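Local coordinates for type II 3-hydroxyacyl-CoA dehydrogenase (Thermus thermophilus, PDB 1UAY), which probably catalyses the NAD-dependent oxidation of 3-hydroxyacyl-CoA to 3-ketoacyl-CoA in fatty acid beta-oxidation, as a short-chain dehydrogenase with a Rossmann fold, at residues V71-V76 and E211-L216; L111-M116 and W169-V174; A134-F139 and G235-A240; R25-V30 and H219-P224. One frame throughout, in Å; residues are numbered along the deposited sequence. Where two conformers were deposited one is given.

Contact 1 (V71-V76 and E211-L216). With ADN (adenosine), chain C.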
# COMPACT_ATOMS: atom_id res chain seq x y z
N VAL A 71 -11.86 -1.09 22.01
CA VAL A 71 -12.28 -0.84 20.64
C VAL A 71 -12.59 0.64 20.45
O VAL A 71 -13.52 1.16 21.07
CB VAL A 71 -13.55 -1.65 20.29
CG1 VAL A 71 -13.93 -1.41 18.83
CG2 VAL A 71 -13.31 -3.13 20.55
N SER A 72 -11.80 1.32 19.63
CA SER A 72 -12.03 2.73 19.35
C SER A 72 -12.90 2.83 18.11
O SER A 72 -12.44 2.59 16.99
CB SER A 72 -10.71 3.48 19.09
OG SER A 72 -10.22 4.07 20.28
N ALA A 73 -14.17 3.18 18.31
CA ALA A 73 -15.09 3.29 17.19
C ALA A 73 -15.80 4.64 17.19
O ALA A 73 -16.75 4.84 16.44
CB ALA A 73 -16.11 2.16 17.24
N ALA A 74 -15.34 5.56 18.03
CA ALA A 74 -15.93 6.89 18.09
C ALA A 74 -15.34 7.71 16.96
O ALA A 74 -14.14 7.64 16.69
CB ALA A 74 -15.61 7.55 19.42
N GLY A 75 -16.18 8.48 16.29
CA GLY A 75 -15.68 9.30 15.21
C GLY A 75 -16.74 10.21 14.63
O GLY A 75 -17.92 10.12 14.96
N VAL A 76 -16.29 11.10 13.75
CA VAL A 76 -17.18 12.04 13.09
C VAL A 76 -16.82 12.09 11.62
O VAL A 76 -15.71 11.71 11.23
CB VAL A 76 -17.07 13.46 13.68
CG1 VAL A 76 -17.49 13.45 15.15
CG2 VAL A 76 -15.65 13.99 13.53
N GLU A 211 -23.03 -5.81 12.48
CA GLU A 211 -22.65 -7.11 13.02
C GLU A 211 -21.43 -7.71 12.31
O GLU A 211 -20.69 -8.50 12.90
CB GLU A 211 -23.83 -8.09 12.95
CG GLU A 211 -25.04 -7.65 13.77
CD GLU A 211 -26.06 -6.86 12.97
OE1 GLU A 211 -25.66 -6.08 12.08
OE2 GLU A 211 -27.27 -7.02 13.23
N GLU A 212 -21.22 -7.34 11.05
CA GLU A 212 -20.08 -7.85 10.29
C GLU A 212 -18.80 -7.19 10.79
O GLU A 212 -17.73 -7.81 10.80
CB GLU A 212 -20.32 -7.62 8.79
CG GLU A 212 -21.51 -8.45 8.29
CD GLU A 212 -21.93 -8.17 6.86
OE1 GLU A 212 -22.05 -6.98 6.49
OE2 GLU A 212 -22.16 -9.14 6.10
N TYR A 213 -18.90 -5.94 11.21
CA TYR A 213 -17.74 -5.24 11.76
C TYR A 213 -17.46 -5.87 13.13
O TYR A 213 -16.31 -6.17 13.45
CB TYR A 213 -18.06 -3.75 11.92
CG TYR A 213 -17.14 -3.00 12.86
CD1 TYR A 213 -17.47 -2.84 14.21
CD2 TYR A 213 -15.94 -2.44 12.41
CE1 TYR A 213 -16.64 -2.14 15.08
CE2 TYR A 213 -15.10 -1.74 13.27
CZ TYR A 213 -15.46 -1.59 14.61
OH TYR A 213 -14.64 -0.89 15.47
N ALA A 214 -18.50 -6.10 13.91
CA ALA A 214 -18.34 -6.71 15.23
C ALA A 214 -17.70 -8.09 15.14
O ALA A 214 -16.86 -8.44 15.97
CB ALA A 214 -19.68 -6.80 15.94
N ALA A 215 -18.10 -8.87 14.15
CA ALA A 215 -17.56 -10.22 13.98
C ALA A 215 -16.05 -10.18 13.73
O ALA A 215 -15.30 -11.00 14.26
CB ALA A 215 -18.27 -10.93 12.83
N LEU A 216 -15.60 -9.22 12.91
CA LEU A 216 -14.18 -9.11 12.64
C LEU A 216 -13.43 -8.69 13.90
O LEU A 216 -12.36 -9.21 14.21
CB LEU A 216 -13.92 -8.10 11.52
CG LEU A 216 -12.44 -7.82 11.22
CD1 LEU A 216 -11.72 -9.11 10.85
CD2 LEU A 216 -12.33 -6.81 10.09
O5' ADN C . -18.83 6.62 15.84
C5' ADN C . -20.16 7.09 16.09
C4' ADN C . -20.31 7.09 17.63
O4' ADN C . -19.28 8.09 17.91
C3' ADN C . -21.62 7.85 17.91
O3' ADN C . -22.36 6.98 18.80
C2' ADN C . -21.25 9.18 18.61
O2' ADN C . -22.12 9.62 19.65
C1' ADN C . -19.78 8.89 18.96
N9 ADN C . -18.89 10.05 19.17
C8 ADN C . -18.66 11.11 18.25
N7 ADN C . -17.81 12.01 18.66
C5 ADN C . -17.43 11.55 19.92
C6 ADN C . -16.51 12.05 20.95
N6 ADN C . -15.81 13.18 20.80
N1 ADN C . -16.38 11.31 22.13
C2 ADN C . -17.09 10.15 22.31
N3 ADN C . -17.97 9.59 21.42
C4 ADN C . -18.10 10.34 20.25

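Contact 2 (L111-M116 and W169-V174)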
# COMPACT_ATOMS: atom_id res chain seq x y z
N LEU A 111 -3.94 5.89 26.97
CA LEU A 111 -4.51 5.75 28.30
C LEU A 111 -4.89 4.32 28.64
O LEU A 111 -4.64 3.85 29.75
CB LEU A 111 -5.71 6.69 28.45
CG LEU A 111 -5.34 8.18 28.38
CD1 LEU A 111 -6.60 9.02 28.41
CD2 LEU A 111 -4.43 8.54 29.54
N ALA A 112 -5.48 3.61 27.68
CA ALA A 112 -5.85 2.23 27.92
C ALA A 112 -4.59 1.38 28.06
O ALA A 112 -4.47 0.56 28.97
CB ALA A 112 -6.72 1.70 26.77
N ALA A 113 -3.63 1.58 27.17
CA ALA A 113 -2.39 0.81 27.22
C ALA A 113 -1.66 1.00 28.55
O ALA A 113 -1.19 0.03 29.15
CB ALA A 113 -1.48 1.18 26.06
N TRP A 114 -1.57 2.24 29.03
CA TRP A 114 -0.89 2.50 30.29
C TRP A 114 -1.60 1.76 31.43
O TRP A 114 -0.96 1.15 32.29
CB TRP A 114 -0.85 4.01 30.57
CG TRP A 114 -0.19 4.38 31.88
CD1 TRP A 114 -0.82 4.79 33.02
CD2 TRP A 114 1.21 4.35 32.18
NE1 TRP A 114 0.11 5.00 34.02
CE2 TRP A 114 1.36 4.74 33.52
CE3 TRP A 114 2.35 4.02 31.44
CZ2 TRP A 114 2.61 4.82 34.15
CZ3 TRP A 114 3.60 4.09 32.06
CH2 TRP A 114 3.71 4.49 33.40
N ALA A 115 -2.93 1.80 31.42
CA ALA A 115 -3.73 1.14 32.45
C ALA A 115 -3.67 -0.39 32.41
O ALA A 115 -3.83 -1.04 33.45
CB ALA A 115 -5.18 1.60 32.35
N MET A 116 -3.43 -0.95 31.23
CA MET A 116 -3.37 -2.40 31.06
C MET A 116 -1.97 -2.98 31.18
O MET A 116 -1.80 -4.20 31.23
CB MET A 116 -3.90 -2.79 29.67
CG MET A 116 -5.39 -2.61 29.44
SD MET A 116 -5.95 -3.42 27.91
CE MET A 116 -5.30 -2.30 26.68
N TRP A 169 4.92 -5.26 25.89
CA TRP A 169 3.98 -5.34 27.00
C TRP A 169 2.89 -6.38 26.77
O TRP A 169 1.99 -6.53 27.60
CB TRP A 169 3.32 -3.97 27.24
CG TRP A 169 4.28 -2.85 27.53
CD1 TRP A 169 4.91 -2.05 26.62
CD2 TRP A 169 4.70 -2.40 28.83
NE1 TRP A 169 5.69 -1.12 27.27
CE2 TRP A 169 5.58 -1.32 28.62
CE3 TRP A 169 4.41 -2.81 30.14
CZ2 TRP A 169 6.18 -0.63 29.69
CZ3 TRP A 169 5.01 -2.13 31.19
CH2 TRP A 169 5.88 -1.05 30.96
N GLY A 170 2.96 -7.09 25.65
CA GLY A 170 1.96 -8.09 25.36
C GLY A 170 0.62 -7.49 24.95
O GLY A 170 -0.43 -8.10 25.14
N ILE A 171 0.65 -6.28 24.38
CA ILE A 171 -0.58 -5.63 23.95
C ILE A 171 -0.56 -5.47 22.43
O ILE A 171 0.35 -4.86 21.88
CB ILE A 171 -0.76 -4.25 24.61
CG1 ILE A 171 -0.90 -4.42 26.13
CG2 ILE A 171 -2.00 -3.54 24.05
CD1 ILE A 171 -0.80 -3.13 26.91
N ARG A 172 -1.55 -6.05 21.77
CA ARG A 172 -1.65 -5.96 20.32
C ARG A 172 -2.41 -4.72 19.89
O ARG A 172 -3.25 -4.20 20.64
CB ARG A 172 -2.35 -7.20 19.74
CG ARG A 172 -1.54 -8.48 19.80
CD ARG A 172 -2.18 -9.57 18.97
NE ARG A 172 -3.30 -10.24 19.63
CZ ARG A 172 -4.53 -10.35 19.12
NH1 ARG A 172 -4.82 -9.84 17.94
NH2 ARG A 172 -5.46 -11.02 19.79
N VAL A 173 -2.10 -4.23 18.69
CA VAL A 173 -2.78 -3.07 18.13
C VAL A 173 -3.10 -3.40 16.68
O VAL A 173 -2.21 -3.68 15.88
CB VAL A 173 -1.90 -1.79 18.17
CG1 VAL A 173 -2.69 -0.60 17.63
CG2 VAL A 173 -1.45 -1.51 19.59
N VAL A 174 -4.39 -3.40 16.37
CA VAL A 174 -4.87 -3.71 15.02
C VAL A 174 -5.89 -2.65 14.61
O VAL A 174 -6.60 -2.11 15.45
CB VAL A 174 -5.55 -5.09 14.99
CG1 VAL A 174 -6.12 -5.38 13.60
CG2 VAL A 174 -4.55 -6.16 15.38

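Contact 3 (A134-F139 and G235-A240)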
# COMPACT_ATOMS: atom_id res chain seq x y z
N ALA A 134 -10.36 2.85 11.27
CA ALA A 134 -9.99 3.86 10.30
C ALA A 134 -11.13 3.91 9.28
O ALA A 134 -12.30 4.00 9.67
CB ALA A 134 -8.67 3.50 9.63
N SER A 135 -10.80 3.82 8.00
CA SER A 135 -11.78 3.85 6.92
C SER A 135 -11.03 3.67 5.63
O SER A 135 -9.85 3.98 5.54
CB SER A 135 -12.51 5.20 6.89
OG SER A 135 -13.28 5.34 5.69
N VAL A 136 -11.72 3.15 4.61
CA VAL A 136 -11.09 2.98 3.31
C VAL A 136 -10.74 4.36 2.75
O VAL A 136 -9.93 4.47 1.84
CB VAL A 136 -12.02 2.24 2.32
CG1 VAL A 136 -12.21 0.80 2.78
CG2 VAL A 136 -13.36 2.95 2.23
N ALA A 137 -11.34 5.41 3.31
CA ALA A 137 -11.07 6.77 2.88
C ALA A 137 -9.60 7.13 3.13
O ALA A 137 -9.08 8.07 2.55
CB ALA A 137 -11.98 7.75 3.60
N ALA A 138 -8.95 6.37 4.00
CA ALA A 138 -7.54 6.60 4.30
C ALA A 138 -6.70 6.22 3.08
O ALA A 138 -5.55 6.64 2.94
CB ALA A 138 -7.11 5.77 5.50
N PHE A 139 -7.30 5.42 2.20
CA PHE A 139 -6.62 4.93 1.00
C PHE A 139 -7.14 5.52 -0.31
O PHE A 139 -6.35 5.84 -1.20
CB PHE A 139 -6.71 3.41 0.95
CG PHE A 139 -6.17 2.73 2.18
CD1 PHE A 139 -4.81 2.77 2.47
CD2 PHE A 139 -7.02 2.05 3.05
CE1 PHE A 139 -4.31 2.15 3.62
CE2 PHE A 139 -6.53 1.43 4.19
CZ PHE A 139 -5.17 1.48 4.48
N GLY A 235 -16.21 -5.13 1.19
CA GLY A 235 -16.86 -5.70 0.02
C GLY A 235 -16.16 -5.41 -1.29
O GLY A 235 -16.80 -5.37 -2.35
N ALA A 236 -14.84 -5.22 -1.23
CA ALA A 236 -14.00 -4.94 -2.39
C ALA A 236 -14.18 -3.54 -2.96
O ALA A 236 -13.77 -3.25 -4.09
CB ALA A 236 -14.22 -6.00 -3.48
N LEU A 237 -14.79 -2.66 -2.18
CA LEU A 237 -15.00 -1.28 -2.61
C LEU A 237 -13.70 -0.50 -2.77
O LEU A 237 -12.78 -0.63 -1.96
CB LEU A 237 -15.88 -0.53 -1.60
CG LEU A 237 -16.00 0.99 -1.78
CD1 LEU A 237 -16.84 1.30 -3.01
CD2 LEU A 237 -16.62 1.60 -0.53
N ARG A 238 -13.64 0.32 -3.81
CA ARG A 238 -12.51 1.22 -4.05
C ARG A 238 -13.23 2.48 -4.52
O ARG A 238 -13.67 2.57 -5.66
CB ARG A 238 -11.57 0.70 -5.14
CG ARG A 238 -10.78 -0.56 -4.76
CD ARG A 238 -9.84 -0.31 -3.57
NE ARG A 238 -9.02 -1.48 -3.27
CZ ARG A 238 -9.44 -2.56 -2.61
NH1 ARG A 238 -10.69 -2.64 -2.17
NH2 ARG A 238 -8.61 -3.57 -2.41
N MET A 239 -13.37 3.44 -3.61
CA MET A 239 -14.10 4.67 -3.92
C MET A 239 -13.54 5.52 -5.05
O MET A 239 -12.37 5.88 -5.06
CB MET A 239 -14.23 5.53 -2.66
CG MET A 239 -15.05 4.88 -1.56
SD MET A 239 -15.39 5.98 -0.18
CE MET A 239 -13.79 6.04 0.60
N ALA A 240 -14.41 5.83 -6.01
CA ALA A 240 -14.06 6.66 -7.15
C ALA A 240 -14.04 8.11 -6.68
O ALA A 240 -14.45 8.40 -5.55
CB ALA A 240 -15.09 6.48 -8.27

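Contact 4 (R25-V30 and H219-P224)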
# COMPACT_ATOMS: atom_id res chain seq x y z
N ARG A 25 -20.30 -12.29 24.34
CA ARG A 25 -19.13 -13.16 24.44
C ARG A 25 -18.70 -13.37 25.89
O ARG A 25 -17.91 -14.26 26.18
CB ARG A 25 -17.97 -12.56 23.64
CG ARG A 25 -16.69 -13.39 23.66
CD ARG A 25 -16.84 -14.70 22.90
NE ARG A 25 -15.60 -15.47 22.88
CZ ARG A 25 -15.04 -16.01 23.95
NH1 ARG A 25 -15.61 -15.88 25.15
NH2 ARG A 25 -13.90 -16.69 23.84
N GLY A 26 -19.22 -12.54 26.79
CA GLY A 26 -18.88 -12.68 28.20
C GLY A 26 -18.08 -11.54 28.81
O GLY A 26 -17.76 -11.58 30.00
N TYR A 27 -17.75 -10.53 28.02
CA TYR A 27 -16.99 -9.40 28.55
C TYR A 27 -17.88 -8.47 29.36
O TYR A 27 -19.08 -8.36 29.11
CB TYR A 27 -16.38 -8.57 27.41
CG TYR A 27 -15.18 -9.18 26.73
CD1 TYR A 27 -15.34 -10.10 25.70
CD2 TYR A 27 -13.89 -8.83 27.11
CE1 TYR A 27 -14.22 -10.67 25.06
CE2 TYR A 27 -12.78 -9.38 26.49
CZ TYR A 27 -12.95 -10.30 25.47
OH TYR A 27 -11.85 -10.84 24.84
N ARG A 28 -17.28 -7.81 30.35
CA ARG A 28 -17.97 -6.82 31.17
C ARG A 28 -17.68 -5.56 30.36
O ARG A 28 -16.59 -5.00 30.42
CB ARG A 28 -17.31 -6.72 32.55
CG ARG A 28 -17.45 -7.98 33.40
CD ARG A 28 -18.86 -8.13 33.94
NE ARG A 28 -18.96 -9.20 34.93
CZ ARG A 28 -20.01 -9.41 35.71
NH1 ARG A 28 -21.07 -8.62 35.62
NH2 ARG A 28 -20.01 -10.41 36.57
N VAL A 29 -18.67 -5.12 29.59
CA VAL A 29 -18.51 -3.99 28.69
C VAL A 29 -18.87 -2.59 29.16
O VAL A 29 -19.97 -2.36 29.68
CB VAL A 29 -19.28 -4.25 27.38
CG1 VAL A 29 -19.06 -3.12 26.39
CG2 VAL A 29 -18.84 -5.58 26.77
N VAL A 30 -17.94 -1.67 28.96
CA VAL A 30 -18.13 -0.27 29.29
C VAL A 30 -18.08 0.50 27.98
O VAL A 30 -17.18 0.31 27.17
CB VAL A 30 -17.02 0.28 30.21
CG1 VAL A 30 -17.16 1.79 30.35
CG2 VAL A 30 -17.10 -0.38 31.58
N HIS A 219 -12.97 -11.62 16.04
CA HIS A 219 -11.96 -12.54 15.54
C HIS A 219 -10.57 -12.00 15.85
O HIS A 219 -9.67 -12.76 16.20
CB HIS A 219 -12.08 -12.76 14.03
CG HIS A 219 -11.04 -13.70 13.51
ND1 HIS A 219 -10.98 -15.03 13.89
CD2 HIS A 219 -9.95 -13.49 12.73
CE1 HIS A 219 -9.90 -15.59 13.38
NE2 HIS A 219 -9.25 -14.67 12.67
N ILE A 220 -10.38 -10.70 15.70
CA ILE A 220 -9.08 -10.10 15.99
C ILE A 220 -8.71 -10.41 17.44
O ILE A 220 -7.57 -10.78 17.73
CB ILE A 220 -9.11 -8.58 15.76
CG1 ILE A 220 -9.24 -8.30 14.26
CG2 ILE A 220 -7.85 -7.93 16.33
CD1 ILE A 220 -9.60 -6.87 13.92
N LEU A 221 -9.67 -10.28 18.35
CA LEU A 221 -9.40 -10.56 19.76
C LEU A 221 -8.99 -12.01 19.99
O LEU A 221 -8.18 -12.30 20.87
CB LEU A 221 -10.63 -10.24 20.61
CG LEU A 221 -11.04 -8.76 20.66
CD1 LEU A 221 -12.31 -8.64 21.48
CD2 LEU A 221 -9.93 -7.92 21.26
N GLU A 222 -9.55 -12.92 19.20
CA GLU A 222 -9.26 -14.35 19.33
C GLU A 222 -8.08 -14.89 18.53
O GLU A 222 -7.73 -16.06 18.68
CB GLU A 222 -10.51 -15.17 18.96
CG GLU A 222 -11.60 -15.17 20.01
CD GLU A 222 -12.79 -16.00 19.59
OE1 GLU A 222 -13.62 -16.35 20.46
OE2 GLU A 222 -12.91 -16.31 18.38
N ASN A 223 -7.48 -14.05 17.69
CA ASN A 223 -6.36 -14.50 16.87
C ASN A 223 -5.08 -13.74 17.21
O ASN A 223 -4.85 -12.64 16.72
CB ASN A 223 -6.68 -14.31 15.39
CG ASN A 223 -5.77 -15.13 14.50
OD1 ASN A 223 -4.61 -15.37 14.84
ND2 ASN A 223 -6.29 -15.54 13.34
N PRO A 224 -4.21 -14.34 18.05
CA PRO A 224 -2.95 -13.71 18.46
C PRO A 224 -2.04 -13.23 17.33
O PRO A 224 -1.30 -12.27 17.50
CB PRO A 224 -2.28 -14.80 19.30
CG PRO A 224 -3.44 -15.55 19.87
CD PRO A 224 -4.37 -15.65 18.69

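Contact 1 (V71-V76 and E211-L216)
At the edge of the adenosine pocket, the end of strand 67-72 and the loop that follows it are met by Tyr213 of helix 210-222. The tyrosine touches with its hydroxyl end: OH lies 3.5 Å from Val71 CG1 and 3.8 Å from Ala73 CB. Tyr213 CG stands anti to the backbone N (chi1 162°), which carries the phenol across to the end of the strand, while Val71 CG1 approaches the ring obliquely from the opposite direction. No hydrogen bond joins the two segments; the phenol oxygen is instead bonded to Thr133 OG1 on the neighbouring strand, a link that probably holds the hydroxyl at the ends of the two strands. This is the classic Rossmann arrangement, with the nucleoside bound at the carboxyl ends of parallel strands. Ala73 uses its two sides differently: CB faces the tyrosine, and its carbonyl O accepts a 2.8 Å hydrogen bond from adenosine O5'. Gly75 N adds a weak bond to the same O5' at 3.3 Å. Further along, Ala74 CB packs 3.7 Å from adenosine N3 and Val76 CG1 lies 3.8 Å from adenosine N7, two methyl groups against the purine.

Contact 2 (L111-M116 and W169-V174)
Ile171, the first residue of strand 171-178, pushes its CD1 methyl against the last turn of helix 91-116, a helix-on-sheet contact of the Rossmann fold. The close part is small: one methyl against a backbone carbonyl oxygen and two CB atoms. Ile171 CD1 lies 3.9 Å from Ala113 O and 4.2 Å from Met116 CB, with Ala113 CB slightly farther at 4.4 Å from that methyl. Ile171 CG1 is anti to the carbonyl carbon and the chain runs on extended (chi2 169°), a shape that sends CD1 forward to the helix. Met116 meets it with the root of its side chain rather than with sulfur. Ile130 of the adjacent strand touches Ala113, Met116 and Ile171 alike, and Leu166 of helix 146-166 packs on Ala113 and Ile171, so all three touching residues are buried.

The other side is looser. Trp114 and Trp169 are both partly exposed; Trp114 CZ3 and Trp169 CH2 stay 5.7 Å apart, and no hydrogen bond spans the contact. Leu83 of the third subunit packs on Trp169 and reaches as far as Ala113 of the close part, with Gly84 of that subunit on Trp114. Trp169 is followed by Gly170, whose positive phi of 73° makes it the C-prime residue of the Schellman motif ending helix 146-166. That turn delivers the chain straight into the strand: Ile171 N bonds back to Leu166 O, and Gly170 N to Ala167 O.

Contact 3 (A134-F139 and G235-A240)
Met239 and Val136 set their side chains aslant to one another, with the thioether methyl of the first laid against one branch of the second. Met239 CE is 3.5 Å from Val136 CG2 and 3.6 Å from Ala137 CA, while Ala137 CB sits 3.9 Å from it. The methionine chain leaves its backbone extended and then bends at the sulfur (chi3 -74°), which turns CE onto Val136 and Ala137. Val136 CG2 occupies the crowded position between its backbone N and carbonyl carbon, and from there it also faces Leu237 CD2 at 4.5 Å, a lighter touch at the limit of contact. The contact thus joins the turn after strand 128-133 to the C-terminal tail beyond strand 230-233, both at the carboxyl end of the Rossmann sheet.

The polar groups bond within their own segment or to a neighbouring subunit. Ser135 OG accepts from Ala137 N at 3.1 Å, nearly straight at 168°, a capping bond at the turn that leads into the short, weakly bonded helix. Arg238 NH1 gives a 2.9 Å bond to Leu237 O from above the carbonyl plane, and NH2 of the same arginine reaches Gly228 O of the second subunit. With methyl groups and one backbone CA meeting, the union of turn and tail rests on shape and burial, not on directed bonds between them.

Contact 4 (R25-V30 and H219-P224)
Arg25 and Glu222 form a salt bridge between the ends of two helices of the Rossmann fold, helix 13-25, which leads to strand 28-33, and helix 210-222. A single carboxylate oxygen takes both nitrogens: Arg25 NE donates to Glu222 OE1 at 3.2 Å (159°), and Arg25 NH2 adds a weak bond of 3.4 Å to that OE1. The oxygen lies at the guanidinium edge, in its plane, but the donor NE reaches it on the anti side and 25° out of the carboxylate plane, the two flat groups being turned 66° apart. The bridge is therefore not a paired two-oxygen fork. Arg25 bends at chi2 while Glu222 extends beyond CG, and the two chains come together from opposite directions. Both residues are exposed, so solvent probably weakens the attraction.

Apolar contact lies deeper. Leu221, one residue before the glutamate, points a methyl at the phenol end of Tyr27, and its approach to the ring is oblique; Tyr27 OH itself has a weak hydrogen bond with Arg3 NH1. Leu22 of helix 13-25 and Ala69 of strand 67-72 touch both residues and bury the pair beneath the bridge.

Gly26, with positive phi, ends helix 13-25 in a Schellman motif and reverses the chain toward Tyr27. Beyond Glu222, a separate link to the second subunit runs from Asn223 ND2 to Glu212 O of that subunit. At the apolar meeting itself, Leu221 CD1 stands 4.0 Å from Tyr27 OH and 4.4 Å from Tyr27 CZ.

Contacts 1 and 4 lie on one helix, 210-222, with centres about 13 Å apart: its earlier turns meet the strand end beside the adenosine, its last turn the chain leaving helix 13-25. Contact 2 touches contact 4 through Arg172, whose NH1 is 2.9 Å from Ile220 O, probably a hydrogen bond, which would tie the end of this helix to strand 171-178. Contact 3 lies about 15 Å from contact 1 and about 27 Å from contact 2, centre to centre, on the opposite side of the chain's centre from the latter. Contact 1 alone contains residues of the adenosine pocket. All four contacts touch the second subunit, and contacts 2 and 3 also touch the third.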